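Local coordinates for protein anti-sigma-I factor RsgI3 (Clostridium thermocellum, PDB 6QE7) that probably holds the sigma factor SigI3 inactive until its extracellular tandem PA14 domains, the part described here, bind plant cell-wall polysaccharides such as pectin, at residues L6-F16 / S40-T51; R197-R205 / V283-D291. All blocks are in the same frame, centred on the assembly; numbering follows the deposited sequence.

Interaction 1: L6-F16 / S40-T51. With CA (calcium ion), chain E.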
loop_
_atom_site.group_PDB
_atom_site.type_symbol
_atom_site.label_atom_id
_atom_site.label_comp_id
_atom_site.label_asym_id
_atom_site.label_seq_id
_atom_site.Cartn_x
_atom_site.Cartn_y
_atom_site.Cartn_z
ATOM N N LEU A 6 -4.309 -3.798 -22.191
ATOM C CA LEU A 6 -4.034 -4.430 -20.877
ATOM C C LEU A 6 -4.979 -3.871 -19.840
ATOM O O LEU A 6 -5.363 -2.732 -19.967
ATOM C CB LEU A 6 -2.578 -4.151 -20.532
ATOM C CG LEU A 6 -1.556 -4.798 -21.468
ATOM C CD1 LEU A 6 -0.112 -4.457 -21.049
ATOM C CD2 LEU A 6 -1.750 -6.292 -21.538
ATOM N N ARG A 7 -5.282 -4.646 -18.819
ATOM C CA ARG A 7 -5.972 -4.156 -17.617
ATOM C C ARG A 7 -4.995 -3.333 -16.798
ATOM O O ARG A 7 -4.006 -3.897 -16.326
ATOM C CB ARG A 7 -6.484 -5.363 -16.835
ATOM C CG ARG A 7 -7.244 -5.018 -15.561
ATOM C CD ARG A 7 -7.245 -6.218 -14.627
ATOM N NE ARG A 7 -8.557 -6.743 -14.811
ATOM C CZ ARG A 7 -9.125 -7.740 -14.111
ATOM N NH1 ARG A 7 -8.452 -8.375 -13.163
ATOM N NH2 ARG A 7 -10.373 -8.100 -14.408
ATOM N N GLY A 8 -5.362 -2.078 -16.535
ATOM C CA GLY A 8 -4.643 -1.130 -15.675
ATOM C C GLY A 8 -5.307 -0.995 -14.329
ATOM O O GLY A 8 -6.544 -0.729 -14.247
ATOM N N GLU A 9 -4.547 -1.301 -13.294
ATOM C CA GLU A 9 -4.977 -1.109 -11.898
ATOM C C GLU A 9 -4.270 0.173 -11.450
ATOM O O GLU A 9 -2.988 0.173 -11.416
ATOM C CB GLU A 9 -4.612 -2.298 -10.981
ATOM C CG GLU A 9 -5.096 -3.709 -11.337
ATOM C CD GLU A 9 -4.141 -4.831 -10.887
ATOM O OE1 GLU A 9 -3.393 -4.663 -9.874
ATOM O OE2 GLU A 9 -4.095 -5.853 -11.561
ATOM N N TYR A 10 -5.050 1.126 -10.961
ATOM C CA TYR A 10 -4.623 2.476 -10.572
ATOM C C TYR A 10 -4.811 2.662 -9.090
ATOM O O TYR A 10 -5.906 2.528 -8.540
ATOM C CB TYR A 10 -5.427 3.501 -11.365
ATOM C CG TYR A 10 -5.039 3.542 -12.811
ATOM C CD1 TYR A 10 -5.542 2.620 -13.714
ATOM C CD2 TYR A 10 -4.139 4.466 -13.306
ATOM C CE1 TYR A 10 -5.174 2.655 -15.058
ATOM C CE2 TYR A 10 -3.802 4.540 -14.653
ATOM C CZ TYR A 10 -4.320 3.622 -15.548
ATOM O OH TYR A 10 -3.944 3.653 -16.865
ATOM N N TYR A 11 -3.712 2.960 -8.418
ATOM C CA TYR A 11 -3.681 3.046 -6.942
ATOM C C TYR A 11 -3.251 4.481 -6.595
ATOM O O TYR A 11 -2.325 4.950 -7.242
ATOM C CB TYR A 11 -2.660 2.014 -6.457
ATOM C CG TYR A 11 -2.992 0.571 -6.732
ATOM C CD1 TYR A 11 -2.686 0.002 -7.967
ATOM C CD2 TYR A 11 -3.495 -0.250 -5.725
ATOM C CE1 TYR A 11 -2.953 -1.319 -8.224
ATOM C CE2 TYR A 11 -3.764 -1.579 -5.959
ATOM C CZ TYR A 11 -3.483 -2.094 -7.203
ATOM O OH TYR A 11 -3.816 -3.364 -7.443
ATOM N N ASN A 12 -3.712 5.020 -5.465
ATOM C CA ASN A 12 -3.396 6.394 -4.989
ATOM C C ASN A 12 -2.175 6.445 -4.075
ATOM O O ASN A 12 -1.816 7.573 -3.645
ATOM C CB ASN A 12 -4.592 7.014 -4.239
ATOM C CG ASN A 12 -5.371 7.918 -5.156
ATOM O OD1 ASN A 12 -4.751 8.735 -5.819
ATOM N ND2 ASN A 12 -6.692 7.761 -5.253
ATOM N N ASN A 13 -1.567 5.302 -3.775
ATOM C CA ASN A 13 -0.210 5.190 -3.169
ATOM C C ASN A 13 0.750 4.622 -4.244
ATOM O O ASN A 13 0.264 4.045 -5.266
ATOM C CB ASN A 13 -0.277 4.312 -1.913
ATOM C CG ASN A 13 -0.671 5.073 -0.657
ATOM O OD1 ASN A 13 -0.616 6.302 -0.619
ATOM N ND2 ASN A 13 -0.933 4.353 0.428
ATOM N N MET A 14 2.058 4.656 -3.990
ATOM C CA MET A 14 3.103 4.258 -4.967
ATOM C C MET A 14 3.518 2.814 -4.749
ATOM O O MET A 14 4.353 2.310 -5.492
ATOM C CB MET A 14 4.273 5.242 -4.917
ATOM C CG MET A 14 5.250 5.145 -3.764
ATOM S SD MET A 14 6.068 6.821 -4.096
ATOM C CE MET A 14 6.929 7.042 -2.519
ATOM N N ASP A 15 2.864 2.120 -3.809
ATOM C CA ASP A 15 3.180 0.698 -3.537
ATOM C C ASP A 15 1.952 -0.173 -3.683
ATOM O O ASP A 15 1.839 -1.134 -2.887
ATOM C CB ASP A 15 3.647 0.517 -2.094
ATOM C CG ASP A 15 2.590 0.957 -1.062
ATOM O OD1 ASP A 15 1.553 1.612 -1.444
ATOM O OD2 ASP A 15 2.814 0.629 0.108
ATOM N N PHE A 16 1.043 0.125 -4.601
ATOM C CA PHE A 16 -0.083 -0.773 -4.944
ATOM C C PHE A 16 -0.944 -0.939 -3.702
ATOM O O PHE A 16 -1.453 -2.022 -3.489
ATOM C CB PHE A 16 0.380 -2.148 -5.460
ATOM C CG PHE A 16 1.330 -1.971 -6.627
ATOM C CD1 PHE A 16 0.849 -1.529 -7.834
ATOM C CD2 PHE A 16 2.692 -2.121 -6.462
ATOM C CE1 PHE A 16 1.707 -1.320 -8.898
ATOM C CE2 PHE A 16 3.565 -1.885 -7.511
ATOM C CZ PHE A 16 3.057 -1.467 -8.721
ATOM N N SER A 40 -9.775 10.963 -10.124
ATOM C CA SER A 40 -9.907 10.146 -8.881
ATOM C C SER A 40 -8.506 9.763 -8.339
ATOM O O SER A 40 -8.418 9.228 -7.216
ATOM C CB SER A 40 -10.770 8.963 -9.112
ATOM O OG SER A 40 -10.122 8.042 -9.950
ATOM N N ILE A 41 -7.434 10.044 -9.091
ATOM C CA ILE A 41 -6.044 9.867 -8.592
ATOM C C ILE A 41 -5.450 11.207 -8.179
ATOM O O ILE A 41 -5.151 12.075 -9.056
ATOM C CB ILE A 41 -5.162 9.205 -9.679
ATOM C CG1 ILE A 41 -5.676 7.810 -10.018
ATOM C CG2 ILE A 41 -3.677 9.187 -9.252
ATOM C CD1 ILE A 41 -5.853 6.864 -8.824
ATOM N N GLY A 42 -5.026 11.306 -6.954
ATOM C CA GLY A 42 -4.327 12.538 -6.503
ATOM C C GLY A 42 -2.934 12.751 -7.066
ATOM O O GLY A 42 -2.203 11.776 -7.318
ATOM N N LYS A 43 -2.513 14.017 -7.132
ATOM C CA LYS A 43 -1.140 14.438 -7.485
ATOM C C LYS A 43 -0.159 13.703 -6.605
ATOM O O LYS A 43 -0.329 13.694 -5.383
ATOM C CB LYS A 43 -0.843 15.911 -7.235
ATOM C CG LYS A 43 0.351 16.431 -8.028
ATOM C CD LYS A 43 0.619 17.925 -7.722
ATOM C CE LYS A 43 2.029 18.366 -7.978
ATOM N NZ LYS A 43 2.357 18.260 -9.424
ATOM N N ASP A 44 0.816 13.095 -7.248
ATOM C CA ASP A 44 1.997 12.480 -6.611
ATOM C C ASP A 44 1.657 11.115 -5.966
ATOM O O ASP A 44 0.476 10.807 -5.692
ATOM C CB ASP A 44 2.701 13.437 -5.633
ATOM C CG ASP A 44 3.336 14.670 -6.252
ATOM O OD1 ASP A 44 3.565 14.618 -7.445
ATOM O OD2 ASP A 44 3.596 15.705 -5.510
ATOM N N THR A 45 2.735 10.329 -5.761
ATOM C CA THR A 45 2.760 9.004 -5.098
ATOM C C THR A 45 1.588 8.160 -5.595
ATOM O O THR A 45 0.684 7.899 -4.812
ATOM C CB THR A 45 2.710 9.185 -3.573
ATOM O OG1 THR A 45 1.561 9.979 -3.329
ATOM C CG2 THR A 45 3.903 9.890 -2.983
ATOM N N TYR A 46 1.624 7.701 -6.850
ATOM C CA TYR A 46 0.614 6.798 -7.370
ATOM C C TYR A 46 1.334 5.673 -8.099
ATOM O O TYR A 46 2.578 5.800 -8.328
ATOM C CB TYR A 46 -0.472 7.514 -8.185
ATOM C CG TYR A 46 -0.036 8.371 -9.345
ATOM C CD1 TYR A 46 0.145 7.826 -10.590
ATOM C CD2 TYR A 46 0.051 9.767 -9.243
ATOM C CE1 TYR A 46 0.482 8.599 -11.696
ATOM C CE2 TYR A 46 0.258 10.564 -10.360
ATOM C CZ TYR A 46 0.541 9.979 -11.581
ATOM O OH TYR A 46 0.820 10.728 -12.704
ATOM N N SER A 47 0.577 4.599 -8.339
ATOM C CA SER A 47 1.095 3.382 -8.990
ATOM C C SER A 47 0.010 2.743 -9.834
ATOM O O SER A 47 -1.170 2.936 -9.543
ATOM C CB SER A 47 1.740 2.407 -8.024
ATOM O OG SER A 47 0.877 2.004 -6.954
ATOM N N VAL A 48 0.492 2.016 -10.848
ATOM C CA VAL A 48 -0.300 1.400 -11.914
ATOM C C VAL A 48 0.348 0.052 -12.148
ATOM O O VAL A 48 1.568 -0.008 -12.332
ATOM C CB VAL A 48 -0.344 2.255 -13.218
ATOM C CG1 VAL A 48 -1.389 1.690 -14.114
ATOM C CG2 VAL A 48 -0.644 3.739 -12.976
ATOM N N ARG A 49 -0.515 -0.940 -12.244
ATOM C CA ARG A 49 -0.167 -2.280 -12.689
ATOM C C ARG A 49 -0.993 -2.638 -13.921
ATOM O O ARG A 49 -2.189 -2.725 -13.810
ATOM C CB ARG A 49 -0.472 -3.324 -11.622
ATOM C CG ARG A 49 0.194 -4.649 -11.991
ATOM C CD ARG A 49 -0.159 -5.685 -10.995
ATOM N NE ARG A 49 0.667 -5.495 -9.843
ATOM C CZ ARG A 49 0.253 -5.324 -8.584
ATOM N NH1 ARG A 49 -1.024 -5.203 -8.304
ATOM N NH2 ARG A 49 1.157 -5.283 -7.608
ATOM N N TRP A 50 -0.308 -2.932 -15.014
ATOM C CA TRP A 50 -0.918 -3.403 -16.271
ATOM C C TRP A 50 -0.643 -4.893 -16.396
ATOM O O TRP A 50 0.513 -5.269 -16.224
ATOM C CB TRP A 50 -0.319 -2.655 -17.434
ATOM C CG TRP A 50 -0.689 -1.211 -17.503
ATOM C CD1 TRP A 50 -1.884 -0.718 -17.938
ATOM C CD2 TRP A 50 0.165 -0.079 -17.306
ATOM N NE1 TRP A 50 -1.856 0.635 -17.956
ATOM C CE2 TRP A 50 -0.635 1.079 -17.529
ATOM C CE3 TRP A 50 1.483 0.118 -16.884
ATOM C CZ2 TRP A 50 -0.136 2.393 -17.404
ATOM C CZ3 TRP A 50 1.970 1.422 -16.724
ATOM C CH2 TRP A 50 1.158 2.545 -16.946
ATOM N N THR A 51 -1.680 -5.710 -16.534
ATOM C CA THR A 51 -1.514 -7.162 -16.769
ATOM C C THR A 51 -2.403 -7.671 -17.913
ATOM O O THR A 51 -3.478 -7.126 -18.168
ATOM C CB THR A 51 -1.830 -7.961 -15.524
ATOM O OG1 THR A 51 -3.217 -7.778 -15.279
ATOM C CG2 THR A 51 -0.941 -7.598 -14.345
HETATM CA CA CA E . -0.757 9.574 -3.778
HETATM O O HOH W 1 -3.668 -5.457 -14.093
HETATM O O HOH W 2 -2.160 9.750 -5.781
HETATM O O HOH W 3 -0.671 8.965 -1.428
HETATM O O HOH W 4 -0.757 12.012 -3.564
HETATM O O HOH W 5 -2.911 10.178 -2.728
#

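Interaction 2: R197-R205 / V283-D291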
loop_
_atom_site.group_PDB
_atom_site.type_symbol
_atom_site.label_atom_id
_atom_site.label_comp_id
_atom_site.label_asym_id
_atom_site.label_seq_id
_atom_site.Cartn_x
_atom_site.Cartn_y
_atom_site.Cartn_z
ATOM N N ARG A 197 -5.070 -6.383 20.736
ATOM C CA ARG A 197 -4.045 -6.249 19.665
ATOM C C ARG A 197 -4.739 -5.701 18.408
ATOM O O ARG A 197 -5.713 -6.274 17.999
ATOM C CB ARG A 197 -3.353 -7.562 19.307
ATOM C CG ARG A 197 -2.422 -7.384 18.115
ATOM C CD ARG A 197 -1.616 -8.602 17.731
ATOM N NE ARG A 197 -0.918 -9.188 18.873
ATOM C CZ ARG A 197 -1.335 -10.281 19.491
ATOM N NH1 ARG A 197 -2.435 -10.898 19.099
ATOM N NH2 ARG A 197 -0.628 -10.769 20.473
ATOM N N TRP A 198 -4.291 -4.547 17.935
ATOM C CA TRP A 198 -4.604 -3.927 16.635
ATOM C C TRP A 198 -3.427 -4.198 15.705
ATOM O O TRP A 198 -2.283 -3.935 16.090
ATOM C CB TRP A 198 -4.808 -2.431 16.796
ATOM C CG TRP A 198 -6.001 -2.048 17.630
ATOM C CD1 TRP A 198 -7.290 -1.885 17.191
ATOM C CD2 TRP A 198 -5.999 -1.669 19.022
ATOM N NE1 TRP A 198 -8.099 -1.506 18.238
ATOM C CE2 TRP A 198 -7.331 -1.361 19.370
ATOM C CE3 TRP A 198 -5.021 -1.617 20.020
ATOM C CZ2 TRP A 198 -7.689 -0.992 20.670
ATOM C CZ3 TRP A 198 -5.377 -1.282 21.303
ATOM C CH2 TRP A 198 -6.682 -0.929 21.611
ATOM N N VAL A 199 -3.729 -4.766 14.552
ATOM C CA VAL A 199 -2.759 -4.958 13.449
ATOM C C VAL A 199 -3.322 -4.324 12.191
ATOM O O VAL A 199 -4.533 -4.463 11.965
ATOM C CB VAL A 199 -2.504 -6.457 13.228
ATOM C CG1 VAL A 199 -1.528 -6.670 12.045
ATOM C CG2 VAL A 199 -1.928 -7.054 14.488
ATOM N N GLY A 200 -2.425 -3.812 11.347
ATOM C CA GLY A 200 -2.742 -3.438 9.979
ATOM C C GLY A 200 -1.636 -2.628 9.344
ATOM O O GLY A 200 -0.472 -2.991 9.484
ATOM N N LYS A 201 -2.067 -1.598 8.635
ATOM C CA LYS A 201 -1.240 -0.714 7.834
ATOM C C LYS A 201 -1.658 0.703 8.158
ATOM O O LYS A 201 -2.862 0.940 8.413
ATOM C CB LYS A 201 -1.407 -0.876 6.306
ATOM C CG LYS A 201 -1.322 -2.265 5.723
ATOM C CD LYS A 201 0.076 -2.798 5.672
ATOM C CE LYS A 201 0.197 -4.164 5.039
ATOM N NZ LYS A 201 1.613 -4.375 4.639
ATOM N N ILE A 202 -0.644 1.562 8.082
ATOM C CA ILE A 202 -0.703 3.034 8.224
ATOM C C ILE A 202 0.069 3.715 7.071
ATOM O O ILE A 202 1.004 3.083 6.546
ATOM C CB ILE A 202 -0.186 3.391 9.611
ATOM C CG1 ILE A 202 -0.569 4.819 9.965
ATOM C CG2 ILE A 202 1.298 3.109 9.843
ATOM C CD1 ILE A 202 -0.222 5.195 11.368
ATOM N N ASP A 203 -0.421 4.871 6.588
ATOM C CA ASP A 203 0.335 5.768 5.689
ATOM C C ASP A 203 0.146 7.182 6.190
ATOM O O ASP A 203 -0.694 7.460 7.080
ATOM C CB ASP A 203 -0.002 5.631 4.199
ATOM C CG ASP A 203 -1.446 5.888 3.835
ATOM O OD1 ASP A 203 -2.166 6.515 4.642
ATOM O OD2 ASP A 203 -1.889 5.300 2.812
ATOM N N THR A 204 1.061 7.987 5.759
ATOM C CA THR A 204 1.311 9.329 6.327
ATOM C C THR A 204 0.955 10.327 5.241
ATOM O O THR A 204 0.982 9.950 4.064
ATOM C CB THR A 204 2.761 9.513 6.758
ATOM O OG1 THR A 204 3.585 9.504 5.579
ATOM C CG2 THR A 204 3.215 8.431 7.708
ATOM N N ARG A 205 0.803 11.575 5.634
ATOM C CA ARG A 205 0.654 12.714 4.698
ATOM C C ARG A 205 2.053 13.176 4.264
ATOM O O ARG A 205 2.170 13.752 3.196
ATOM C CB ARG A 205 -0.141 13.832 5.391
ATOM C CG ARG A 205 -1.635 13.574 5.516
ATOM C CD ARG A 205 -2.427 14.739 6.162
ATOM N NE ARG A 205 -2.154 15.957 5.383
ATOM C CZ ARG A 205 -2.731 16.289 4.245
ATOM N NH1 ARG A 205 -3.698 15.542 3.748
ATOM N NH2 ARG A 205 -2.357 17.387 3.627
ATOM N N VAL A 283 -4.576 9.431 15.379
ATOM C CA VAL A 283 -4.382 8.949 13.991
ATOM C C VAL A 283 -5.765 8.632 13.437
ATOM O O VAL A 283 -6.536 7.875 14.062
ATOM C CB VAL A 283 -3.467 7.744 13.947
ATOM C CG1 VAL A 283 -3.242 7.349 12.514
ATOM C CG2 VAL A 283 -2.173 8.013 14.703
ATOM N N PRO A 284 -6.109 9.213 12.267
ATOM C CA PRO A 284 -7.457 9.136 11.719
ATOM C C PRO A 284 -7.704 7.785 11.067
ATOM O O PRO A 284 -6.797 7.187 10.590
ATOM C CB PRO A 284 -7.582 10.285 10.688
ATOM C CG PRO A 284 -6.278 10.994 10.693
ATOM C CD PRO A 284 -5.301 10.213 11.568
ATOM N N SER A 285 -8.948 7.358 11.038
ATOM C CA SER A 285 -9.348 6.088 10.379
ATOM C C SER A 285 -8.904 6.087 8.911
ATOM O O SER A 285 -8.523 5.028 8.411
ATOM C CB SER A 285 -10.795 5.888 10.480
ATOM O OG SER A 285 -11.116 4.534 10.156
ATOM N N LYS A 286 -8.886 7.240 8.247
ATOM C CA LYS A 286 -8.544 7.259 6.788
ATOM C C LYS A 286 -7.049 6.946 6.555
ATOM O O LYS A 286 -6.651 6.793 5.368
ATOM C CB LYS A 286 -9.000 8.577 6.164
ATOM C CG LYS A 286 -8.110 9.757 6.473
ATOM C CD LYS A 286 -8.663 11.042 5.895
ATOM C CE LYS A 286 -9.674 11.641 6.849
ATOM N NZ LYS A 286 -10.658 12.483 6.126
ATOM N N ASN A 287 -6.214 6.838 7.597
ATOM C CA ASN A 287 -4.793 6.502 7.382
ATOM C C ASN A 287 -4.484 5.097 7.861
ATOM O O ASN A 287 -3.264 4.775 7.909
ATOM C CB ASN A 287 -3.874 7.519 8.034
ATOM C CG ASN A 287 -3.963 8.845 7.329
ATOM O OD1 ASN A 287 -4.742 9.673 7.766
ATOM N ND2 ASN A 287 -3.195 9.046 6.251
ATOM N N LEU A 288 -5.511 4.358 8.288
ATOM C CA LEU A 288 -5.351 3.068 8.979
ATOM C C LEU A 288 -6.056 2.071 8.079
ATOM O O LEU A 288 -7.083 2.440 7.452
ATOM C CB LEU A 288 -5.913 3.141 10.419
ATOM C CG LEU A 288 -5.182 4.110 11.356
ATOM C CD1 LEU A 288 -5.934 4.340 12.669
ATOM C CD2 LEU A 288 -3.773 3.652 11.639
ATOM N N PHE A 289 -5.427 0.950 7.862
ATOM C CA PHE A 289 -5.969 -0.063 6.944
ATOM C C PHE A 289 -5.977 -1.401 7.621
ATOM O O PHE A 289 -4.959 -1.758 8.180
ATOM C CB PHE A 289 -5.165 -0.148 5.646
ATOM C CG PHE A 289 -5.196 1.156 4.889
ATOM C CD1 PHE A 289 -4.296 2.180 5.201
ATOM C CD2 PHE A 289 -6.182 1.404 3.926
ATOM C CE1 PHE A 289 -4.361 3.413 4.551
ATOM C CE2 PHE A 289 -6.246 2.630 3.273
ATOM C CZ PHE A 289 -5.342 3.629 3.587
ATOM N N ALA A 290 -7.068 -2.138 7.444
ATOM C CA ALA A 290 -7.312 -3.325 8.281
ATOM C C ALA A 290 -6.567 -4.500 7.678
ATOM O O ALA A 290 -6.281 -5.429 8.444
ATOM C CB ALA A 290 -8.783 -3.613 8.436
ATOM N N ASP A 291 -6.289 -4.457 6.377
ATOM C CA ASP A 291 -5.540 -5.497 5.615
ATOM C C ASP A 291 -6.386 -6.791 5.561
ATOM O O ASP A 291 -7.611 -6.814 5.290
ATOM C CB ASP A 291 -4.112 -5.662 6.160
ATOM C CG ASP A 291 -3.196 -6.481 5.231
ATOM O OD1 ASP A 291 -3.709 -7.241 4.370
ATOM O OD2 ASP A 291 -1.979 -6.390 5.376
ATOM O OXT ASP A 291 -5.863 -7.891 5.786
#

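Interaction 1: L6-F16 / S40-T51
Glu9 and Arg49 face each other as a hydrogen-bonded pair of the antiparallel strands 6-11 and 46-51, and their side chains begin the tightly packed part of this contact. Arg49 NH1 forms a 2.9 Å salt bridge with Glu9 OE1, which lies in the guanidinium plane. Tyr11 OH donates to the same OE1 from the anti side, so two donors grip one carboxylate oxygen. Arg49 lays its guanidinium flat on Phe16 because its chain leaves opposite the backbone N (chi1 -167°) and bends at chi3; centres are 4.2 Å apart and planes at 23°, a cation-pi stack. The other face of that ring rests on Ser47, whose OG donates to Asn13 O (2.7 Å) and accepts from Phe16 N, holding the turn 12-16 against the strand. On the face of the sheet opposite Glu9 and Arg49, Val48 CG1 sits over the centre of the Tyr10 ring.

The looser, wetter end is the calcium site. Asn12 O binds the ion at 2.3 Å, Asp44 and Thr45 add three oxygens, and four waters complete eight ligands. The Asn12 amide braces the loop, ND2 donating to Ser40 O in a bond of 172° while OD1 accepts from Gly42 N.

Strand 6-11 lies between strands 19-25 and 46-51 in the sheet of the first PA14 domain. Strand 105-113 pairs with the far edge of 46-51 and supplies Glu110, a second carboxylate for Arg49, while Asp25 of strand 19-25 binds both Tyr10 and Trp50.

Interaction 2: R197-R205 / V283-D291
Lys201 and Phe289 form the central hydrogen-bonded pair where the C-terminal strand of the second PA14 domain, 288-289, adds antiparallel to strand 193-202. Phe289 N reaches Lys201 O at 2.6 Å, and Lys201 N returns a bond to Phe289 O that lies in the carbonyl plane. Their CB atoms sit 3.9 Å apart on one face of the sheet. On the other face Ile202 and Leu288 run side by side, pointing the same way, with Ile202 CG1 3.8 Å from Leu288 CD2. Val283 comes to the same isoleucine at about a right angle, its CG1 meeting CD1.

Next along, Asp203 N donates to Asn287 O. The Asn287 amide answers in two ways. Its ND2 makes a weak bond to the backbone O of Asp203. A better bond, 3.2 Å and 150°, runs from Asn287 ND2 to Asp203 OD1, which it meets nearly along the C-O axis. Carboxylate and amide planes stand 80° apart. Asp203 carries CG between its backbone N and carbonyl carbon (chi1 59°), which brings the carboxylate back toward Asn287 and sets OD2 near CE1 of the Phe289 ring.

A second shell positions these groups. The 3-10 turn 285-287, closed by Asn287 N to Pro284 O and Leu288 N to Ser285 O, brings Asn287 up to Asp203, and Trp273 of strand 268-274 packs on Val283 and Asn287. Asp203 OD2 forms a salt bridge with Arg18 and a hydrogen bond with Asn13, both of the first PA14 domain, and Arg18 also binds Lys286 O. At the chain terminus Asp291 OD2 touches the aliphatic part of Lys201, 3.1 Å from CE, while NZ stays 4.2 Å from that oxygen.

In the fold
Interactions 1 and 2 belong to successive PA14 domains, and their centres lie about 19 Å apart. Interaction 1 pairs the first strand of its domain with 46-51, and interaction 2 pairs the last strand of the chain with 193-202. They meet directly where the turn after strand 6-11 touches segment 197-205, Asn13 ND2 lying 2.7 Å from Asp203 OD2 in a probable hydrogen bond between the domains. Asn13 OD1 also accepts from a calcium-bound water, so the ion, about 8 Å from the Asp203 side chain, is linked to the domain interface by a path that runs from water through Asn13 to Asp203.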